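Local coordinates for protein putative lipase (Bacteroides thetaiotaomicron VPI-5482, PDB 3BZW) that probably hydrolyses ester bonds as a lipase or acylhydrolase of the GDSL (SGNH hydrolase) family, perhaps acting on lysophospholipids, at residues A[97-107]-A[187-198]; A[143-152]-A[198-209]. All blocks are in the same frame, centred on the assembly; numbering follows the deposited sequence.

Overall arrangement
Both contacts use helix 195-210 and share Y198, whose ring is used by both, while its carbonyl accepts from Y143 in contact 2. Contact 1 (97-107 with 187-198) is partly buried and joins the short helix 98-102 and the turn after it to the irregular 187-194 segment; its grip comes largely from hydrogen bonds to backbone carbonyls around two tyrosine rings. Contact 2 (143-152 with 198-209) is a buried helix pair, with Y143 and W209 at the two ends, each also making a hydrogen bond, and isoleucines packed on alanines between them. The two sites touch directly: D100 forms a salt bridge with R146, and P106 O probably accepts a hydrogen bond from Y143 N.

Contact 1 of 2, residues A[97-107]-A[187-198]; sequences GTNDYNSSVPI and YQNGCGEYIDAY. With ACT (acetate ion), chain G.
Y198 lies between Y101 and I107: CA of Y101 sits over the centre of one ring face, 3.6 Å from the centroid, and I107 CD1 covers the opposite face, off toward the rim. The Y101 ring, its plane turned 71° from that of Y198, makes an offset edge-to-face pair with it, its edge toward the Y198 face. With CG of Y101 anti to N (chi1 158°), that ring runs out so that OH donates to Y187 O at 2.7 Å, while I195 CB stands over its face. Y198 OH donates to V105 O at 2.6 Å, from above the carbonyl plane. N189 ND2 ties the tyrosines together, donating to Y101 O on a lone pair (2.9 Å) and to Y198 OH (3.0 Å), both partners close to its amide plane. Its OD1 is fixed in turn by C191 N and E193 N, from opposite faces, the first bond closing an Asx turn. A phenylalanine in place of Y198 would probably leave V105 O without this donor and cost N189 ND2 one of its acceptors. Beyond N102, a Schellman motif with S104 as C-prime residue ends helix 98-102. The chemistry implies a helix end held by specific polar bonds as well as by aromatic packing.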
loop_
_atom_site.group_PDB
_atom_site.type_symbol
_atom_site.label_atom_id
_atom_site.label_comp_id
_atom_site.label_asym_id
_atom_site.label_seq_id
_atom_site.Cartn_x
_atom_site.Cartn_y
_atom_site.Cartn_z
ATOM N N GLY A 97 3.001 31.911 11.157
ATOM C CA GLY A 97 3.160 31.090 9.971
ATOM C C GLY A 97 2.191 31.285 8.825
ATOM O O GLY A 97 2.540 31.031 7.671
ATOM N N THR A 98 0.980 31.740 9.115
ATOM C CA THR A 98 0.009 31.916 8.045
ATOM C C THR A 98 0.490 32.931 6.999
ATOM O O THR A 98 0.169 32.813 5.816
ATOM C CB THR A 98 -1.379 32.313 8.608
ATOM O OG1 THR A 98 -2.395 31.873 7.698
ATOM C CG2 THR A 98 -1.490 33.821 8.794
ATOM N N ASN A 99 1.281 33.912 7.426
ATOM C CA ASN A 99 1.792 34.905 6.488
ATOM C C ASN A 99 2.954 34.363 5.649
ATOM O O ASN A 99 3.213 34.850 4.547
ATOM C CB ASN A 99 2.203 36.184 7.225
ATOM C CG ASN A 99 1.004 36.974 7.735
ATOM O OD1 ASN A 99 0.006 37.125 7.028
ATOM N ND2 ASN A 99 1.104 37.493 8.956
ATOM N N ASP A 100 3.668 33.371 6.172
ATOM C CA ASP A 100 4.757 32.765 5.407
ATOM C C ASP A 100 4.099 32.065 4.217
ATOM O O ASP A 100 4.618 32.082 3.097
ATOM C CB ASP A 100 5.521 31.754 6.263
ATOM C CG ASP A 100 6.345 32.418 7.350
ATOM O OD1 ASP A 100 7.572 32.577 7.163
ATOM O OD2 ASP A 100 5.760 32.792 8.390
ATOM N N TYR A 101 2.944 31.457 4.465
ATOM C CA TYR A 101 2.213 30.783 3.397
ATOM C C TYR A 101 1.776 31.813 2.360
ATOM O O TYR A 101 2.049 31.671 1.168
ATOM C CB TYR A 101 0.972 30.068 3.947
ATOM C CG TYR A 101 -0.088 29.807 2.892
ATOM C CD1 TYR A 101 0.074 28.809 1.928
ATOM C CD2 TYR A 101 -1.233 30.602 2.831
ATOM C CE1 TYR A 101 -0.888 28.612 0.920
ATOM C CE2 TYR A 101 -2.189 30.422 1.837
ATOM C CZ TYR A 101 -2.014 29.431 0.886
ATOM O OH TYR A 101 -2.965 29.280 -0.091
ATOM N N ASN A 102 1.103 32.860 2.824
ATOM C CA ASN A 102 0.611 33.895 1.926
ATOM C C ASN A 102 1.721 34.588 1.134
ATOM O O ASN A 102 1.522 34.965 -0.021
ATOM C CB ASN A 102 -0.181 34.943 2.714
ATOM C CG ASN A 102 -0.770 36.016 1.818
ATOM O OD1 ASN A 102 -0.549 37.214 2.027
ATOM N ND2 ASN A 102 -1.526 35.590 0.814
ATOM N N SER A 103 2.890 34.736 1.747
ATOM C CA SER A 103 4.006 35.404 1.089
ATOM C C SER A 103 4.904 34.470 0.279
ATOM O O SER A 103 6.006 34.849 -0.127
ATOM C CB SER A 103 4.828 36.169 2.127
ATOM O OG SER A 103 4.023 37.166 2.748
ATOM N N SER A 104 4.423 33.253 0.050
ATOM C CA SER A 104 5.146 32.246 -0.727
ATOM C C SER A 104 6.582 31.991 -0.278
ATOM O O SER A 104 7.494 31.936 -1.107
ATOM C CB SER A 104 5.145 32.629 -2.213
ATOM O OG SER A 104 3.823 32.785 -2.695
ATOM N N VAL A 105 6.783 31.832 1.026
ATOM C CA VAL A 105 8.110 31.549 1.569
ATOM C C VAL A 105 8.406 30.070 1.318
ATOM O O VAL A 105 7.702 29.200 1.825
ATOM C CB VAL A 105 8.165 31.802 3.105
ATOM C CG1 VAL A 105 9.537 31.417 3.646
ATOM C CG2 VAL A 105 7.866 33.260 3.412
ATOM N N PRO A 106 9.455 29.765 0.536
ATOM C CA PRO A 106 9.785 28.363 0.262
ATOM C C PRO A 106 9.984 27.581 1.559
ATOM O O PRO A 106 10.573 28.088 2.515
ATOM C CB PRO A 106 11.070 28.463 -0.558
ATOM C CG PRO A 106 10.908 29.776 -1.269
ATOM C CD PRO A 106 10.382 30.668 -0.170
ATOM N N ILE A 107 9.486 26.349 1.588
ATOM C CA ILE A 107 9.592 25.495 2.768
ATOM C C ILE A 107 11.051 25.204 3.116
ATOM O O ILE A 107 11.454 25.292 4.280
ATOM C CB ILE A 107 8.829 24.167 2.552
ATOM C CG1 ILE A 107 7.325 24.448 2.461
ATOM C CG2 ILE A 107 9.130 23.192 3.689
ATOM C CD1 ILE A 107 6.707 25.004 3.740
ATOM N N TYR A 187 -6.139 26.842 -2.725
ATOM C CA TYR A 187 -5.110 27.174 -3.712
ATOM C C TYR A 187 -3.694 27.104 -3.150
ATOM O O TYR A 187 -3.469 27.437 -1.986
ATOM C CB TYR A 187 -5.301 28.600 -4.223
ATOM C CG TYR A 187 -6.571 28.878 -4.980
ATOM C CD1 TYR A 187 -6.640 28.668 -6.354
ATOM C CD2 TYR A 187 -7.690 29.407 -4.333
ATOM C CE1 TYR A 187 -7.792 28.986 -7.075
ATOM C CE2 TYR A 187 -8.846 29.726 -5.038
ATOM C CZ TYR A 187 -8.885 29.514 -6.412
ATOM O OH TYR A 187 -10.017 29.833 -7.117
ATOM N N GLN A 188 -2.740 26.687 -3.980
ATOM C CA GLN A 188 -1.345 26.670 -3.556
ATOM C C GLN A 188 -0.926 28.137 -3.623
ATOM O O GLN A 188 -1.572 28.939 -4.313
ATOM C CB GLN A 188 -0.461 25.869 -4.527
ATOM C CG GLN A 188 -0.795 24.387 -4.640
ATOM C CD GLN A 188 0.242 23.606 -5.444
ATOM O OE1 GLN A 188 0.834 24.125 -6.388
ATOM N NE2 GLN A 188 0.453 22.346 -5.073
ATOM N N ASN A 189 0.137 28.496 -2.910
ATOM C CA ASN A 189 0.622 29.867 -2.949
ATOM C C ASN A 189 1.535 30.025 -4.159
ATOM O O ASN A 189 1.547 29.175 -5.051
ATOM C CB ASN A 189 1.393 30.222 -1.671
ATOM C CG ASN A 189 2.546 29.281 -1.399
ATOM O OD1 ASN A 189 2.999 28.556 -2.285
ATOM N ND2 ASN A 189 3.040 29.300 -0.169
ATOM N N GLY A 190 2.309 31.107 -4.167
ATOM C CA GLY A 190 3.210 31.390 -5.269
ATOM C C GLY A 190 4.390 30.454 -5.453
ATOM O O GLY A 190 5.041 30.495 -6.499
ATOM N N CYS A 191 4.700 29.629 -4.456
ATOM C CA CYS A 191 5.816 28.709 -4.622
ATOM C C CYS A 191 5.366 27.252 -4.655
ATOM O O CYS A 191 6.132 26.345 -4.343
ATOM C CB CYS A 191 6.911 28.944 -3.557
ATOM S SG CYS A 191 6.462 28.799 -1.816
ATOM N N GLY A 192 4.112 27.050 -5.051
ATOM C CA GLY A 192 3.552 25.715 -5.190
ATOM C C GLY A 192 3.283 24.915 -3.934
ATOM O O GLY A 192 3.370 23.689 -3.949
ATOM N N GLU A 193 2.932 25.593 -2.850
ATOM C CA GLU A 193 2.660 24.910 -1.592
ATOM C C GLU A 193 1.266 25.229 -1.063
ATOM O O GLU A 193 0.750 26.332 -1.260
ATOM C CB GLU A 193 3.695 25.325 -0.539
ATOM C CG GLU A 193 5.138 24.981 -0.887
ATOM C CD GLU A 193 5.502 23.541 -0.578
ATOM O OE1 GLU A 193 4.606 22.749 -0.215
ATOM O OE2 GLU A 193 6.698 23.202 -0.700
ATOM N N TYR A 194 0.647 24.250 -0.410
ATOM C CA TYR A 194 -0.659 24.470 0.194
ATOM C C TYR A 194 -0.354 24.899 1.622
ATOM O O TYR A 194 0.753 24.677 2.114
ATOM C CB TYR A 194 -1.494 23.182 0.221
ATOM C CG TYR A 194 -2.040 22.752 -1.123
ATOM C CD1 TYR A 194 -1.527 21.635 -1.784
ATOM C CD2 TYR A 194 -3.085 23.457 -1.731
ATOM C CE1 TYR A 194 -2.038 21.226 -3.015
ATOM C CE2 TYR A 194 -3.603 23.054 -2.965
ATOM C CZ TYR A 194 -3.073 21.937 -3.600
ATOM O OH TYR A 194 -3.570 21.537 -4.824
ATOM N N ILE A 195 -1.327 25.513 2.284
ATOM C CA ILE A 195 -1.154 25.953 3.664
ATOM C C ILE A 195 -0.665 24.780 4.521
ATOM O O ILE A 195 0.042 24.974 5.512
ATOM C CB ILE A 195 -2.497 26.511 4.229
ATOM C CG1 ILE A 195 -2.320 26.986 5.673
ATOM C CG2 ILE A 195 -3.576 25.445 4.156
ATOM C CD1 ILE A 195 -1.388 28.181 5.834
ATOM N N ASP A 196 -1.038 23.565 4.112
ATOM C CA ASP A 196 -0.666 22.325 4.806
ATOM C C ASP A 196 0.815 22.248 5.175
ATOM O O ASP A 196 1.170 21.867 6.289
ATOM C CB ASP A 196 -0.976 21.111 3.924
ATOM C CG ASP A 196 -2.419 21.057 3.478
ATOM O OD1 ASP A 196 -3.074 22.117 3.415
ATOM O OD2 ASP A 196 -2.890 19.941 3.170
ATOM N N ALA A 197 1.673 22.580 4.217
ATOM C CA ALA A 197 3.116 22.523 4.423
ATOM C C ALA A 197 3.581 23.404 5.574
ATOM O O ALA A 197 4.506 23.046 6.304
ATOM C CB ALA A 197 3.837 22.925 3.143
ATOM N N TYR A 198 2.933 24.551 5.737
ATOM C CA TYR A 198 3.301 25.490 6.785
ATOM C C TYR A 198 2.767 25.061 8.144
ATOM O O TYR A 198 3.320 25.421 9.172
ATOM C CB TYR A 198 2.816 26.889 6.398
ATOM C CG TYR A 198 3.422 27.342 5.089
ATOM C CD1 TYR A 198 4.613 28.078 5.060
ATOM C CD2 TYR A 198 2.864 26.946 3.871
ATOM C CE1 TYR A 198 5.236 28.397 3.850
ATOM C CE2 TYR A 198 3.478 27.259 2.658
ATOM C CZ TYR A 198 4.663 27.979 2.654
ATOM O OH TYR A 198 5.284 28.252 1.457
HETATM C C ACT G . -2.037 38.537 9.379
HETATM O O ACT G . -2.734 39.220 8.650
HETATM O OXT ACT G . -1.026 39.011 9.868
HETATM C CH3 ACT G . -2.432 37.115 9.690
HETATM O O HOH W 1 0.482 33.268 -2.548
HETATM O O HOH W 2 8.562 25.244 -1.035
#

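Contact 2 of 2, residues A[143-152]-A[198-209]; sequences YRGRINIGIT and YVQAIKEAGNIW. With SO4 (sulfate ion), chain L.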
loop_
_atom_site.group_PDB
_atom_site.type_symbol
_atom_site.label_atom_id
_atom_site.label_comp_id
_atom_site.label_asym_id
_atom_site.label_seq_id
_atom_site.Cartn_x
_atom_site.Cartn_y
_atom_site.Cartn_z
ATOM N N TYR A 143 11.171 28.658 5.127
ATOM C CA TYR A 143 10.300 28.502 6.285
ATOM C C TYR A 143 10.956 27.631 7.358
ATOM O O TYR A 143 10.971 27.992 8.537
ATOM C CB TYR A 143 8.976 27.882 5.842
ATOM C CG TYR A 143 7.885 27.907 6.889
ATOM C CD1 TYR A 143 7.411 29.116 7.405
ATOM C CD2 TYR A 143 7.292 26.727 7.331
ATOM C CE1 TYR A 143 6.368 29.148 8.328
ATOM C CE2 TYR A 143 6.251 26.746 8.256
ATOM C CZ TYR A 143 5.793 27.959 8.745
ATOM O OH TYR A 143 4.737 27.983 9.624
ATOM N N ARG A 144 11.493 26.484 6.953
ATOM C CA ARG A 144 12.152 25.588 7.897
ATOM C C ARG A 144 13.367 26.293 8.487
ATOM O O ARG A 144 13.686 26.126 9.667
ATOM C CB ARG A 144 12.563 24.289 7.199
ATOM C CG ARG A 144 11.395 23.328 6.984
ATOM C CD ARG A 144 11.748 22.209 6.020
ATOM N NE ARG A 144 10.716 21.174 5.995
ATOM C CZ ARG A 144 10.636 20.219 5.077
ATOM N NH1 ARG A 144 11.524 20.161 4.096
ATOM N NH2 ARG A 144 9.674 19.308 5.146
ATOM N N GLY A 145 14.035 27.091 7.658
ATOM C CA GLY A 145 15.196 27.829 8.126
ATOM C C GLY A 145 14.789 28.843 9.178
ATOM O O GLY A 145 15.485 29.036 10.175
ATOM N N ARG A 146 13.651 29.496 8.956
ATOM C CA ARG A 146 13.148 30.496 9.894
ATOM C C ARG A 146 12.744 29.857 11.217
ATOM O O ARG A 146 12.918 30.450 12.283
ATOM C CB ARG A 146 11.947 31.229 9.289
ATOM C CG ARG A 146 12.298 32.079 8.083
ATOM C CD ARG A 146 11.061 32.749 7.506
ATOM N NE ARG A 146 11.404 33.659 6.419
ATOM C CZ ARG A 146 10.555 34.525 5.878
ATOM N NH1 ARG A 146 9.309 34.596 6.328
ATOM N NH2 ARG A 146 10.951 35.322 4.893
ATOM N N ILE A 147 12.192 28.650 11.150
ATOM C CA ILE A 147 11.787 27.955 12.362
ATOM C C ILE A 147 13.040 27.558 13.146
ATOM O O ILE A 147 13.069 27.662 14.374
ATOM C CB ILE A 147 10.932 26.705 12.034
ATOM C CG1 ILE A 147 9.581 27.150 11.458
ATOM C CG2 ILE A 147 10.707 25.872 13.290
ATOM C CD1 ILE A 147 8.699 26.009 10.962
ATOM N N ASN A 148 14.076 27.114 12.438
ATOM C CA ASN A 148 15.322 26.732 13.097
ATOM C C ASN A 148 15.899 27.936 13.840
ATOM O O ASN A 148 16.287 27.831 15.004
ATOM C CB ASN A 148 16.355 26.226 12.082
ATOM C CG ASN A 148 16.031 24.840 11.554
ATOM O OD1 ASN A 148 15.302 24.071 12.183
ATOM N ND2 ASN A 148 16.597 24.506 10.399
ATOM N N ILE A 149 15.957 29.076 13.156
ATOM C CA ILE A 149 16.480 30.307 13.750
ATOM C C ILE A 149 15.593 30.763 14.914
ATOM O O ILE A 149 16.090 31.135 15.983
ATOM C CB ILE A 149 16.535 31.451 12.710
ATOM C CG1 ILE A 149 17.584 31.138 11.641
ATOM C CG2 ILE A 149 16.834 32.776 13.410
ATOM C CD1 ILE A 149 17.565 32.087 10.447
ATOM N N GLY A 150 14.282 30.729 14.695
ATOM C CA GLY A 150 13.339 31.155 15.717
ATOM C C GLY A 150 13.342 30.347 17.002
ATOM O O GLY A 150 13.384 30.911 18.098
ATOM N N ILE A 151 13.285 29.025 16.885
ATOM C CA ILE A 151 13.287 28.188 18.074
ATOM C C ILE A 151 14.637 28.273 18.789
ATOM O O ILE A 151 14.700 28.218 20.017
ATOM C CB ILE A 151 12.935 26.723 17.727
ATOM C CG1 ILE A 151 11.492 26.662 17.199
ATOM C CG2 ILE A 151 13.061 25.841 18.962
ATOM C CD1 ILE A 151 11.005 25.269 16.840
ATOM N N THR A 152 15.714 28.422 18.024
ATOM C CA THR A 152 17.041 28.547 18.617
ATOM C C THR A 152 17.084 29.775 19.525
ATOM O O THR A 152 17.499 29.693 20.684
ATOM C CB THR A 152 18.124 28.690 17.525
ATOM O OG1 THR A 152 18.295 27.432 16.861
ATOM C CG2 THR A 152 19.454 29.133 18.133
ATOM N N TYR A 198 2.933 24.551 5.737
ATOM C CA TYR A 198 3.301 25.490 6.785
ATOM C C TYR A 198 2.767 25.061 8.144
ATOM O O TYR A 198 3.320 25.421 9.172
ATOM C CB TYR A 198 2.816 26.889 6.398
ATOM C CG TYR A 198 3.422 27.342 5.089
ATOM C CD1 TYR A 198 4.613 28.078 5.060
ATOM C CD2 TYR A 198 2.864 26.946 3.871
ATOM C CE1 TYR A 198 5.236 28.397 3.850
ATOM C CE2 TYR A 198 3.478 27.259 2.658
ATOM C CZ TYR A 198 4.663 27.979 2.654
ATOM O OH TYR A 198 5.284 28.252 1.457
ATOM N N VAL A 199 1.696 24.275 8.137
ATOM C CA VAL A 199 1.112 23.762 9.366
ATOM C C VAL A 199 1.963 22.573 9.831
ATOM O O VAL A 199 2.373 22.490 10.992
ATOM C CB VAL A 199 -0.343 23.285 9.119
ATOM C CG1 VAL A 199 -0.870 22.540 10.331
ATOM C CG2 VAL A 199 -1.229 24.484 8.809
ATOM N N GLN A 200 2.246 21.666 8.903
ATOM C CA GLN A 200 3.025 20.473 9.215
ATOM C C GLN A 200 4.453 20.736 9.687
ATOM O O GLN A 200 4.951 20.032 10.566
ATOM C CB GLN A 200 3.029 19.526 8.015
ATOM C CG GLN A 200 1.643 18.960 7.671
ATOM C CD GLN A 200 0.962 18.281 8.852
ATOM O OE1 GLN A 200 1.563 17.453 9.539
ATOM N NE2 GLN A 200 -0.306 18.622 9.086
ATOM N N ALA A 201 5.110 21.745 9.120
ATOM C CA ALA A 201 6.483 22.064 9.515
ATOM C C ALA A 201 6.537 22.422 11.000
ATOM O O ALA A 201 7.490 22.076 11.701
ATOM C CB ALA A 201 7.018 23.223 8.679
ATOM N N ILE A 202 5.519 23.126 11.480
ATOM C CA ILE A 202 5.485 23.496 12.884
ATOM C C ILE A 202 5.297 22.235 13.730
ATOM O O ILE A 202 5.996 22.034 14.728
ATOM C CB ILE A 202 4.357 24.511 13.163
ATOM C CG1 ILE A 202 4.683 25.842 12.473
ATOM C CG2 ILE A 202 4.210 24.733 14.664
ATOM C CD1 ILE A 202 3.558 26.864 12.529
ATOM N N LYS A 203 4.374 21.370 13.322
ATOM C CA LYS A 203 4.137 20.135 14.071
ATOM C C LYS A 203 5.414 19.300 14.154
ATOM O O LYS A 203 5.737 18.746 15.206
ATOM C CB LYS A 203 3.029 19.308 13.412
ATOM C CG LYS A 203 1.680 20.012 13.376
ATOM C CD LYS A 203 0.575 19.117 12.828
ATOM C CE LYS A 203 0.277 17.962 13.770
ATOM N NZ LYS A 203 -0.927 17.200 13.347
ATOM N N GLU A 204 6.134 19.215 13.039
ATOM C CA GLU A 204 7.378 18.446 12.980
ATOM C C GLU A 204 8.473 19.029 13.864
ATOM O O GLU A 204 9.327 18.299 14.373
ATOM C CB GLU A 204 7.872 18.378 11.538
ATOM C CG GLU A 204 7.062 17.436 10.668
ATOM C CD GLU A 204 7.153 17.776 9.198
ATOM O OE1 GLU A 204 8.213 18.270 8.764
ATOM O OE2 GLU A 204 6.164 17.537 8.474
ATOM N N ALA A 205 8.453 20.345 14.040
ATOM C CA ALA A 205 9.460 21.009 14.862
ATOM C C ALA A 205 9.425 20.520 16.310
ATOM O O ALA A 205 10.428 20.599 17.017
ATOM C CB ALA A 205 9.267 22.526 14.810
ATOM N N GLY A 206 8.275 20.017 16.747
ATOM C CA GLY A 206 8.155 19.523 18.108
ATOM C C GLY A 206 9.244 18.519 18.460
ATOM O O GLY A 206 9.922 18.668 19.477
ATOM N N ASN A 207 9.412 17.495 17.626
ATOM C CA ASN A 207 10.436 16.477 17.859
ATOM C C ASN A 207 11.810 16.936 17.392
ATOM O O ASN A 207 12.822 16.627 18.020
ATOM C CB ASN A 207 10.074 15.171 17.142
ATOM C CG ASN A 207 8.960 14.416 17.833
ATOM O OD1 ASN A 207 8.000 13.986 17.194
ATOM N ND2 ASN A 207 9.088 14.235 19.145
ATOM N N ILE A 208 11.852 17.665 16.284
ATOM C CA ILE A 208 13.126 18.142 15.765
ATOM C C ILE A 208 13.852 19.028 16.775
ATOM O O ILE A 208 15.067 18.894 16.968
ATOM C CB ILE A 208 12.938 18.940 14.459
ATOM C CG1 ILE A 208 12.426 18.012 13.354
ATOM C CG2 ILE A 208 14.263 19.589 14.050
ATOM C CD1 ILE A 208 12.031 18.730 12.076
ATOM N N TRP A 209 13.114 19.922 17.428
ATOM C CA TRP A 209 13.719 20.835 18.397
ATOM C C TRP A 209 13.440 20.572 19.875
ATOM O O TRP A 209 14.088 21.165 20.744
ATOM C CB TRP A 209 13.332 22.277 18.060
ATOM C CG TRP A 209 14.057 22.799 16.865
ATOM C CD1 TRP A 209 13.607 22.834 15.576
ATOM C CD2 TRP A 209 15.401 23.289 16.837
ATOM N NE1 TRP A 209 14.592 23.315 14.745
ATOM C CE2 TRP A 209 15.705 23.600 15.494
ATOM C CE3 TRP A 209 16.381 23.491 17.819
ATOM C CZ2 TRP A 209 16.953 24.105 15.106
ATOM C CZ3 TRP A 209 17.620 23.991 17.434
ATOM C CH2 TRP A 209 17.894 24.293 16.086
HETATM S S SO4 L . 10.367 16.763 2.715
HETATM O O1 SO4 L . 9.558 15.976 1.757
HETATM O O2 SO4 L . 9.612 16.902 3.976
HETATM O O3 SO4 L . 11.638 16.062 2.989
HETATM O O4 SO4 L . 10.649 18.097 2.151
HETATM O O HOH W 3 8.282 20.189 7.197
#
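Two helices that pack beside the central parallel sheet of this GDSL-family α/β fold meet here, 143-157 and 195-210. Their segments run in broadly the same direction, crossing at -38° with axes 10.5 Å apart at closest approach. At the N-terminal end of both segments Y143 lays its ring against Y198, whose edge points at the Y143 face with CD1 over the centre. Because CG of Y143 is anti to N (chi1 -169°), the ring extends across to the other helix, and its OH donates to Y198 O at 3.0 Å, tilted from the carbonyl plane. A201 CB meets the edge of the same ring 3.6 Å from CE2, and I202 CD1 closes on the hydroxyl. Further along, the small A201 and A205 receive the isoleucines: I147 reaches A201 with CD1 and A205 with CG2, while I151 CD1 touches A205 CB at 3.8 Å. W209 finishes the row. I151 CB lies over one face of its indole, toward the rim, and NE1 donates to N148 OD1 at 2.8 Å, the acceptor almost exactly in the ring plane and the amide turned 58° from it. The other end of that amide, ND2, is held by V137 O and W110 O, which should fix its rotation and keep OD1 facing the indole. At the margin the extended R144 holds a sulfate, probably from the crystallisation liquor, with NH1 and NH2; NH1 also donates to G108 O, and a water links NH2 to E204 OE1. I151 and I202 both pack on L165 of strand 162-166, and Y143 and Y198 touch D100, so one side of the pair rests on the sheet and its N-terminal end abuts helix 98-102.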